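Local coordinates for protein PatF (Prochloron didemni, PDB 4BG2) that belongs to a family of cyanobactin prenyltransferases linked to patellamide biosynthesis and probably has a related, though unconfirmed, role, at residues 85-90 against 134-139; 111-116 against 147-152; 174-179 against 186-191. All blocks are in the same frame, centred on the assembly; numbering follows the deposited sequence.

Contact 1 (85-90 against 134-139); sequences KLLDKI and VMLYIH
Leu86 O accepts the helical bond from Ile90 N at 3.0 Å, and this turn sends both side chains down toward Val134 on the strand. No hydrogen bond crosses between 85-90 and 134-139; what joins them is methyls of branched side chains. Val134 CG1 sits anti to its own backbone N (chi1 169°), which points it at two leucines at once: Leu87 CD2 comes in at a slant at 4.0 Å, while Leu86 CD2 meets it tip to tip at 4.2 Å. Ile90 lies toward CG2, but the modelled approach is too short to be trusted. This is the helix-on-barrel packing of the ABBA-type prenyltransferase fold, an antiparallel barrel wrapped by helices, and here helix and strand run nearly antiparallel, 166° between directions, the axes of these short segments coming within 10.4 Å. Two residues further along the strand, Leu136 CD1 meets Leu87 CD1 at 4.3 Å, a looser touch. Phe103 of helix 101-110 packs on Leu136 and Leu180 of the next strand packs on Leu87, while Val134 and Leu136 pair through their backbones with Leu180 and Phe178. At the outward side of the helix, Asp88 holds Arg100 in a salt bridge.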
loop_
_atom_site.group_PDB
_atom_site.type_symbol
_atom_site.label_atom_id
_atom_site.label_comp_id
_atom_site.label_asym_id
_atom_site.label_seq_id
_atom_site.Cartn_x
_atom_site.Cartn_y
_atom_site.Cartn_z
ATOM N N LYS A 85 -7.815 -16.931 2.013
ATOM C CA LYS A 85 -9.259 -16.912 2.307
ATOM C C LYS A 85 -9.984 -15.826 1.539
ATOM O O LYS A 85 -11.068 -16.048 1.030
ATOM C CB LYS A 85 -9.525 -16.640 3.780
ATOM C CG LYS A 85 -9.445 -17.844 4.705
ATOM C CD LYS A 85 -9.412 -17.336 6.149
ATOM C CE LYS A 85 -9.928 -18.348 7.142
ATOM N NZ LYS A 85 -9.210 -19.644 7.003
ATOM N N LEU A 86 -9.387 -14.638 1.492
ATOM C CA LEU A 86 -9.997 -13.495 0.815
ATOM C C LEU A 86 -10.102 -13.751 -0.673
ATOM O O LEU A 86 -11.163 -13.536 -1.275
ATOM C CB LEU A 86 -9.187 -12.215 1.065
ATOM C CG LEU A 86 -9.705 -10.945 0.405
ATOM C CD1 LEU A 86 -11.101 -10.638 0.919
ATOM C CD2 LEU A 86 -8.753 -9.766 0.640
ATOM N N LEU A 87 -9.008 -14.217 -1.262
ATOM C CA LEU A 87 -8.973 -14.549 -2.676
ATOM C C LEU A 87 -10.007 -15.626 -3.028
ATOM O O LEU A 87 -10.642 -15.533 -4.065
ATOM C CB LEU A 87 -7.581 -14.989 -3.104
ATOM C CG LEU A 87 -6.464 -13.930 -3.092
ATOM C CD1 LEU A 87 -5.129 -14.586 -3.329
ATOM C CD2 LEU A 87 -6.694 -12.852 -4.133
ATOM N N ASP A 88 -10.156 -16.638 -2.180
ATOM C CA ASP A 88 -11.172 -17.690 -2.391
ATOM C C ASP A 88 -12.574 -17.106 -2.386
ATOM O O ASP A 88 -13.365 -17.392 -3.268
ATOM C CB ASP A 88 -11.073 -18.795 -1.332
ATOM C CG ASP A 88 -9.874 -19.715 -1.541
ATOM O OD1 ASP A 88 -9.236 -19.670 -2.617
ATOM O OD2 ASP A 88 -9.546 -20.482 -0.602
ATOM N N LYS A 89 -12.878 -16.253 -1.420
ATOM C CA LYS A 89 -14.191 -15.608 -1.408
ATOM C C LYS A 89 -14.436 -14.732 -2.659
ATOM O O LYS A 89 -15.504 -14.771 -3.262
ATOM C CB LYS A 89 -14.390 -14.824 -0.107
ATOM C CG LYS A 89 -14.291 -15.734 1.112
ATOM C CD LYS A 89 -15.227 -15.401 2.261
ATOM C CE LYS A 89 -15.691 -16.685 2.934
ATOM N NZ LYS A 89 -16.783 -16.367 3.889
ATOM N N ILE A 90 -13.427 -14.016 -3.109
ATOM C CA ILE A 90 -13.602 -13.116 -4.248
ATOM C C ILE A 90 -13.728 -13.876 -5.569
ATOM O O ILE A 90 -14.535 -13.522 -6.423
ATOM C CB ILE A 90 -12.476 -12.067 -4.267
ATOM C CG1 ILE A 90 -12.700 -11.105 -3.094
ATOM C CG2 ILE A 90 -12.438 -11.306 -5.587
ATOM C CD1 ILE A 90 -11.501 -10.275 -2.730
ATOM N N VAL A 134 -7.830 -6.835 -5.576
ATOM C CA VAL A 134 -7.265 -7.202 -4.281
ATOM C C VAL A 134 -5.805 -6.719 -4.315
ATOM O O VAL A 134 -5.120 -6.822 -5.349
ATOM C CB VAL A 134 -7.345 -8.721 -4.024
ATOM C CG1 VAL A 134 -6.527 -9.118 -2.810
ATOM C CG2 VAL A 134 -8.776 -9.123 -3.790
HETATM N N MSE A 135 -5.361 -6.142 -3.203
HETATM C CA MSE A 135 -4.013 -5.607 -3.087
HETATM C C MSE A 135 -3.364 -6.299 -1.936
HETATM O O MSE A 135 -3.916 -6.387 -0.836
HETATM C CB MSE A 135 -4.088 -4.092 -2.837
HETATM C CG MSE A 135 -2.703 -3.439 -2.758
HETATM SE SE MSE A 135 -1.987 -3.151 -4.568
HETATM C CE MSE A 135 -0.340 -4.176 -4.371
ATOM N N LEU A 136 -2.189 -6.842 -2.183
ATOM C CA LEU A 136 -1.457 -7.581 -1.169
ATOM C C LEU A 136 -0.022 -7.088 -1.149
ATOM O O LEU A 136 0.667 -7.132 -2.160
ATOM C CB LEU A 136 -1.472 -9.071 -1.487
ATOM C CG LEU A 136 -2.861 -9.704 -1.691
ATOM C CD1 LEU A 136 -2.764 -11.075 -2.331
ATOM C CD2 LEU A 136 -3.633 -9.831 -0.395
ATOM N N TYR A 137 0.444 -6.656 0.022
ATOM C CA TYR A 137 1.807 -6.216 0.153
ATOM C C TYR A 137 2.555 -7.195 1.038
ATOM O O TYR A 137 2.039 -7.605 2.067
ATOM C CB TYR A 137 1.855 -4.813 0.782
ATOM C CG TYR A 137 1.410 -3.711 -0.143
ATOM C CD1 TYR A 137 2.220 -3.314 -1.200
ATOM C CD2 TYR A 137 0.200 -3.038 0.053
ATOM C CE1 TYR A 137 1.845 -2.285 -2.048
ATOM C CE2 TYR A 137 -0.183 -2.009 -0.805
ATOM C CZ TYR A 137 0.653 -1.645 -1.849
ATOM O OH TYR A 137 0.309 -0.638 -2.706
ATOM N N ILE A 138 3.784 -7.516 0.645
ATOM C CA ILE A 138 4.698 -8.250 1.484
ATOM C C ILE A 138 5.659 -7.233 2.107
ATOM O O ILE A 138 6.350 -6.508 1.394
ATOM C CB ILE A 138 5.534 -9.254 0.658
ATOM C CG1 ILE A 138 4.649 -10.118 -0.231
ATOM C CG2 ILE A 138 6.446 -10.099 1.547
ATOM C CD1 ILE A 138 3.765 -11.069 0.499
ATOM N N HIS A 139 5.732 -7.206 3.430
ATOM C CA HIS A 139 6.675 -6.345 4.138
ATOM C C HIS A 139 7.892 -7.135 4.593
ATOM O O HIS A 139 7.772 -8.086 5.346
ATOM C CB HIS A 139 6.006 -5.689 5.324
ATOM C CG HIS A 139 4.984 -4.688 4.928
ATOM N ND1 HIS A 139 5.317 -3.465 4.394
ATOM C CD2 HIS A 139 3.632 -4.723 4.973
ATOM C CE1 HIS A 139 4.215 -2.784 4.137
ATOM N NE2 HIS A 139 3.178 -3.533 4.464
#

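Contact 2 (111-116 against 147-152); sequences VNSRKI and EELART
Glu148 folds back on itself to meet Lys115: its CG lies between the backbone N and the carbonyl carbon (chi1 80°) and the chain turns again at chi2 (-85°), which swings the carboxylate off the helix toward the loop. Lys115 does the opposite, running straight out beyond CG, and the two chains cross at about a right angle. NZ of Lys115 reaches OE2 of Glu148 at 3.2 Å, on the lone pair that faces the other oxygen, and OE1 of Glu148 stays further from NZ of Lys115, at 3.7 Å. The ammonium has a stronger partner in the backbone O of Asp145, just before the helix, so the salt bridge shares it with the turn that leads into 147-157.

Beneath this ion pair lies an apolar part. Leu149 CD1 rests on Ile116 CG1 at 3.7 Å, the two side chains slanting past one another, and Leu149 CD2 turns to Ser113 OG at 4.1 Å. That hydroxyl accepts a hydrogen bond from Lys115 N (3.0 Å, 159° at the hydrogen), making an ST turn that shapes the loop just before the strand begins.

His110, from the end of helix 101-110, touches Ile116, Glu148 and Leu149 alike. Ile138 and Ile140 of strand 133-140 lie against Ile116 and Leu149 respectively, so the first turns of helix 147-157 pack against both helix 101-110 and strand 133-140, beside the loop that enters strand 116-124.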
loop_
_atom_site.group_PDB
_atom_site.type_symbol
_atom_site.label_atom_id
_atom_site.label_comp_id
_atom_site.label_asym_id
_atom_site.label_seq_id
_atom_site.Cartn_x
_atom_site.Cartn_y
_atom_site.Cartn_z
ATOM N N VAL A 111 7.606 -19.173 1.655
ATOM C CA VAL A 111 6.846 -19.554 2.844
ATOM C C VAL A 111 7.714 -19.794 4.075
ATOM O O VAL A 111 7.356 -19.371 5.149
ATOM C CB VAL A 111 5.945 -20.804 2.604
ATOM C CG1 VAL A 111 6.766 -22.049 2.301
ATOM C CG2 VAL A 111 5.035 -21.032 3.802
ATOM N N ASN A 112 8.851 -20.466 3.918
ATOM C CA ASN A 112 9.757 -20.701 5.040
ATOM C C ASN A 112 10.788 -19.604 5.239
ATOM O O ASN A 112 11.706 -19.781 6.023
ATOM C CB ASN A 112 10.498 -22.020 4.846
ATOM C CG ASN A 112 9.559 -23.203 4.799
ATOM O OD1 ASN A 112 8.693 -23.366 5.665
ATOM N ND2 ASN A 112 9.720 -24.037 3.774
ATOM N N SER A 113 10.666 -18.478 4.534
ATOM C CA SER A 113 11.614 -17.372 4.752
ATOM C C SER A 113 11.442 -16.812 6.154
ATOM O O SER A 113 10.331 -16.708 6.632
ATOM C CB SER A 113 11.415 -16.243 3.757
ATOM O OG SER A 113 12.330 -15.202 4.041
ATOM N N ARG A 114 12.562 -16.471 6.792
ATOM C CA ARG A 114 12.581 -15.782 8.089
ATOM C C ARG A 114 12.889 -14.291 7.914
ATOM O O ARG A 114 13.185 -13.598 8.880
ATOM C CB ARG A 114 13.643 -16.392 9.007
ATOM C CG ARG A 114 13.496 -17.889 9.240
ATOM C CD ARG A 114 14.611 -18.439 10.129
ATOM N NE ARG A 114 14.733 -19.898 10.064
ATOM C CZ ARG A 114 15.346 -20.653 10.982
ATOM N NH1 ARG A 114 15.920 -20.112 12.055
ATOM N NH2 ARG A 114 15.389 -21.971 10.823
ATOM N N LYS A 115 12.786 -13.791 6.686
ATOM C CA LYS A 115 13.093 -12.390 6.376
ATOM C C LYS A 115 11.879 -11.547 6.020
ATOM O O LYS A 115 12.021 -10.404 5.579
ATOM C CB LYS A 115 14.109 -12.363 5.252
ATOM C CG LYS A 115 15.391 -13.094 5.638
ATOM C CD LYS A 115 16.264 -13.349 4.432
ATOM C CE LYS A 115 17.577 -13.960 4.834
ATOM N NZ LYS A 115 18.511 -13.795 3.698
ATOM N N ILE A 116 10.693 -12.105 6.254
ATOM C CA ILE A 116 9.429 -11.464 5.939
ATOM C C ILE A 116 8.682 -11.204 7.250
ATOM O O ILE A 116 8.548 -12.102 8.090
ATOM C CB ILE A 116 8.579 -12.337 4.975
ATOM C CG1 ILE A 116 9.314 -12.507 3.652
ATOM C CG2 ILE A 116 7.226 -11.700 4.707
ATOM C CD1 ILE A 116 8.694 -13.497 2.689
ATOM N N GLU A 147 18.011 -10.015 -1.031
ATOM C CA GLU A 147 18.184 -10.202 -2.471
ATOM C C GLU A 147 17.382 -11.358 -3.068
ATOM O O GLU A 147 16.818 -11.189 -4.154
ATOM C CB GLU A 147 19.656 -10.378 -2.844
ATOM C CG GLU A 147 20.332 -9.059 -3.150
ATOM C CD GLU A 147 21.603 -9.205 -3.950
ATOM O OE1 GLU A 147 21.566 -9.879 -4.991
ATOM O OE2 GLU A 147 22.634 -8.629 -3.552
ATOM N N GLU A 148 17.310 -12.507 -2.385
ATOM C CA GLU A 148 16.562 -13.649 -2.942
ATOM C C GLU A 148 15.049 -13.387 -3.074
ATOM O O GLU A 148 14.408 -13.825 -4.036
ATOM C CB GLU A 148 16.853 -14.958 -2.189
ATOM C CG GLU A 148 16.126 -15.193 -0.866
ATOM C CD GLU A 148 16.817 -14.560 0.334
ATOM O OE1 GLU A 148 17.171 -13.351 0.260
ATOM O OE2 GLU A 148 16.994 -15.268 1.355
ATOM N N LEU A 149 14.477 -12.644 -2.126
ATOM C CA LEU A 149 13.067 -12.250 -2.213
ATOM C C LEU A 149 12.865 -11.323 -3.398
ATOM O O LEU A 149 11.933 -11.491 -4.180
ATOM C CB LEU A 149 12.613 -11.533 -0.935
ATOM C CG LEU A 149 12.759 -12.278 0.388
ATOM C CD1 LEU A 149 12.140 -11.504 1.534
ATOM C CD2 LEU A 149 12.124 -13.651 0.270
ATOM N N ALA A 150 13.736 -10.319 -3.506
ATOM C CA ALA A 150 13.646 -9.301 -4.543
ATOM C C ALA A 150 13.861 -9.905 -5.914
ATOM O O ALA A 150 13.220 -9.472 -6.868
ATOM C CB ALA A 150 14.668 -8.194 -4.296
ATOM N N ARG A 151 14.740 -10.909 -6.024
ATOM C CA ARG A 151 14.924 -11.634 -7.303
ATOM C C ARG A 151 13.672 -12.336 -7.781
ATOM O O ARG A 151 13.274 -12.200 -8.932
ATOM C CB ARG A 151 16.014 -12.696 -7.214
ATOM C CG ARG A 151 17.397 -12.133 -7.428
ATOM C CD ARG A 151 18.436 -13.218 -7.610
ATOM N NE ARG A 151 19.662 -12.558 -8.050
ATOM C CZ ARG A 151 20.567 -12.040 -7.232
ATOM N NH1 ARG A 151 20.431 -12.158 -5.913
ATOM N NH2 ARG A 151 21.628 -11.424 -7.745
ATOM N N THR A 152 13.053 -13.095 -6.886
ATOM C CA THR A 152 11.803 -13.779 -7.198
ATOM C C THR A 152 10.758 -12.782 -7.699
ATOM O O THR A 152 10.150 -12.997 -8.748
ATOM C CB THR A 152 11.260 -14.488 -5.969
ATOM O OG1 THR A 152 12.248 -15.393 -5.449
ATOM C CG2 THR A 152 9.974 -15.244 -6.313
#

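Contact 3 (174-179 against 186-191); sequences MVIGFE and SRVDLG
Glu179 and Arg187 face each other as a hydrogen-bonded antiparallel pair, and their side chains run alongside one another on the same face of the sheet. A bend at chi3 (72°) turns the guanidinium across toward the neighbouring strand, where NH1 and NH2 of Arg187 both close on Glu179 OE1, at 2.7 and 2.8 Å, in the guanidinium plane, with the carboxylate turned 78° from it. On another edge NE and NH2 of Arg187 bind Asp189 OD1 and OD2 at 3.0 and 2.8 Å, each bond nearly straight, although the oxygens are met from above the carboxylate plane. A leucine in place of Arg187 would probably leave Glu179 OE1 without its two donors and Asp189 with Arg238 as its remaining cation among the partners named. Second partners add to the grip: Glu179 OE2 is held by Ser133 and His124, Asp189 OD2 by Arg238.

The backbone is tight here too, Gly177 and Asp189 bonding both ways (Asp189 N to Gly177 O, 2.8 Å). The far end, near the partly exposed Met174 and Val175, is looser: Gly191 O takes both their N-H groups, and the return bond from Gly191 N to Val175 O is weak.

On the reverse face, Phe178 CD2 packs on Val188 CG2 at 4.0 Å and Ile176 CG2 on Val188 CG1 at 4.2 Å, under helices 101-110 and 147-157. Helices cover this side, while the salt-bridge network faces the barrel interior, as in ABBA-type prenyltransferases, whose active sites lie within such barrels.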
loop_
_atom_site.group_PDB
_atom_site.type_symbol
_atom_site.label_atom_id
_atom_site.label_comp_id
_atom_site.label_asym_id
_atom_site.label_seq_id
_atom_site.Cartn_x
_atom_site.Cartn_y
_atom_site.Cartn_z
HETATM N N MSE A 174 11.992 -3.146 0.010
HETATM C CA MSE A 174 11.497 -3.428 1.353
HETATM C C MSE A 174 10.031 -3.824 1.350
HETATM O O MSE A 174 9.546 -4.358 2.319
HETATM C CB MSE A 174 11.677 -2.174 2.199
HETATM C CG MSE A 174 12.141 -2.471 3.614
HETATM SE SE MSE A 174 12.420 -0.695 4.479
HETATM C CE MSE A 174 10.508 -0.317 4.785
ATOM N N VAL A 175 9.326 -3.534 0.270
ATOM C CA VAL A 175 7.937 -3.932 0.115
ATOM C C VAL A 175 7.763 -4.497 -1.298
ATOM O O VAL A 175 8.298 -3.963 -2.266
ATOM C CB VAL A 175 6.945 -2.738 0.274
ATOM C CG1 VAL A 175 5.528 -3.249 0.420
ATOM C CG2 VAL A 175 7.282 -1.850 1.451
ATOM N N ILE A 176 6.963 -5.547 -1.413
ATOM C CA ILE A 176 6.541 -6.075 -2.703
ATOM C C ILE A 176 5.015 -6.090 -2.760
ATOM O O ILE A 176 4.354 -6.628 -1.876
ATOM C CB ILE A 176 7.092 -7.489 -2.934
ATOM C CG1 ILE A 176 8.620 -7.464 -2.892
ATOM C CG2 ILE A 176 6.592 -8.037 -4.265
ATOM C CD1 ILE A 176 9.240 -8.834 -2.672
ATOM N N GLY A 177 4.464 -5.457 -3.796
ATOM C CA GLY A 177 3.024 -5.360 -4.017
ATOM C C GLY A 177 2.555 -6.322 -5.096
ATOM O O GLY A 177 3.232 -6.516 -6.100
ATOM N N PHE A 178 1.406 -6.946 -4.856
ATOM C CA PHE A 178 0.748 -7.775 -5.855
ATOM C C PHE A 178 -0.657 -7.240 -5.976
ATOM O O PHE A 178 -1.391 -7.245 -4.988
ATOM C CB PHE A 178 0.693 -9.226 -5.376
ATOM C CG PHE A 178 2.036 -9.858 -5.239
ATOM C CD1 PHE A 178 2.733 -9.775 -4.035
ATOM C CD2 PHE A 178 2.615 -10.550 -6.298
ATOM C CE1 PHE A 178 3.956 -10.383 -3.896
ATOM C CE2 PHE A 178 3.839 -11.169 -6.159
ATOM C CZ PHE A 178 4.518 -11.078 -4.958
ATOM N N GLU A 179 -1.014 -6.730 -7.152
ATOM C CA GLU A 179 -2.350 -6.217 -7.377
ATOM C C GLU A 179 -3.077 -7.139 -8.323
ATOM O O GLU A 179 -2.602 -7.408 -9.409
ATOM C CB GLU A 179 -2.366 -4.778 -7.929
ATOM C CG GLU A 179 -3.785 -4.211 -7.993
ATOM C CD GLU A 179 -3.853 -2.681 -7.931
ATOM O OE1 GLU A 179 -2.854 -2.031 -8.280
ATOM O OE2 GLU A 179 -4.887 -2.136 -7.482
ATOM N N SER A 186 -3.030 -8.724 -13.503
ATOM C CA SER A 186 -2.293 -8.711 -12.257
ATOM C C SER A 186 -1.016 -7.922 -12.443
ATOM O O SER A 186 -0.529 -7.795 -13.554
ATOM C CB SER A 186 -2.027 -10.138 -11.776
ATOM O OG SER A 186 -1.097 -10.784 -12.652
ATOM N N ARG A 187 -0.483 -7.380 -11.352
ATOM C CA ARG A 187 0.729 -6.602 -11.386
ATOM C C ARG A 187 1.561 -6.888 -10.148
ATOM O O ARG A 187 1.039 -7.204 -9.085
ATOM C CB ARG A 187 0.411 -5.093 -11.468
ATOM C CG ARG A 187 1.599 -4.206 -11.828
ATOM C CD ARG A 187 1.258 -2.697 -11.794
ATOM N NE ARG A 187 1.092 -2.277 -10.419
ATOM C CZ ARG A 187 -0.075 -2.040 -9.824
ATOM N NH1 ARG A 187 -1.223 -2.089 -10.490
ATOM N NH2 ARG A 187 -0.086 -1.732 -8.539
ATOM N N VAL A 188 2.868 -6.760 -10.323
ATOM C CA VAL A 188 3.831 -6.889 -9.266
ATOM C C VAL A 188 4.565 -5.529 -9.182
ATOM O O VAL A 188 5.087 -5.044 -10.174
ATOM C CB VAL A 188 4.839 -8.032 -9.553
ATOM C CG1 VAL A 188 5.842 -8.181 -8.434
ATOM C CG2 VAL A 188 4.118 -9.354 -9.764
ATOM N N ASP A 189 4.580 -4.950 -7.981
ATOM C CA ASP A 189 5.267 -3.713 -7.689
ATOM C C ASP A 189 6.495 -4.023 -6.820
ATOM O O ASP A 189 6.366 -4.643 -5.781
ATOM C CB ASP A 189 4.330 -2.766 -6.917
ATOM C CG ASP A 189 3.433 -1.931 -7.831
ATOM O OD1 ASP A 189 3.699 -1.844 -9.057
ATOM O OD2 ASP A 189 2.445 -1.362 -7.326
ATOM N N LEU A 190 7.679 -3.584 -7.249
ATOM C CA LEU A 190 8.891 -3.642 -6.422
ATOM C C LEU A 190 9.153 -2.309 -5.761
ATOM O O LEU A 190 9.185 -1.274 -6.430
ATOM C CB LEU A 190 10.109 -4.066 -7.235
ATOM C CG LEU A 190 10.229 -5.590 -7.281
ATOM C CD1 LEU A 190 9.491 -6.098 -8.503
ATOM C CD2 LEU A 190 11.674 -6.068 -7.258
ATOM N N GLY A 191 9.315 -2.345 -4.440
ATOM C CA GLY A 191 9.224 -1.144 -3.615
ATOM C C GLY A 191 10.478 -0.885 -2.815
ATOM O O GLY A 191 10.502 -1.133 -1.619
#

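Overall arrangement
From the N terminus, the first contact segment, 85-90, lies on helix 79-91; after 43 intervening residues 134-139 closes contact 1. Contact 2 starts within this span, at 111-116, and closes after it, at helix 147-157, so the two cross along the chain. Contact 3 follows in series, a hairpin with only a short connection between strands 173-181 and 186-194. Strand 133-140 serves all three: it forms one side of contact 1, flanks the loop of contact 2 and is the sheet neighbour of strand 173-181 in contact 3. Ala150 and Leu149 lie over Leu190 and Ile176, tying helix 147-157 to the hairpin and the barrel wall.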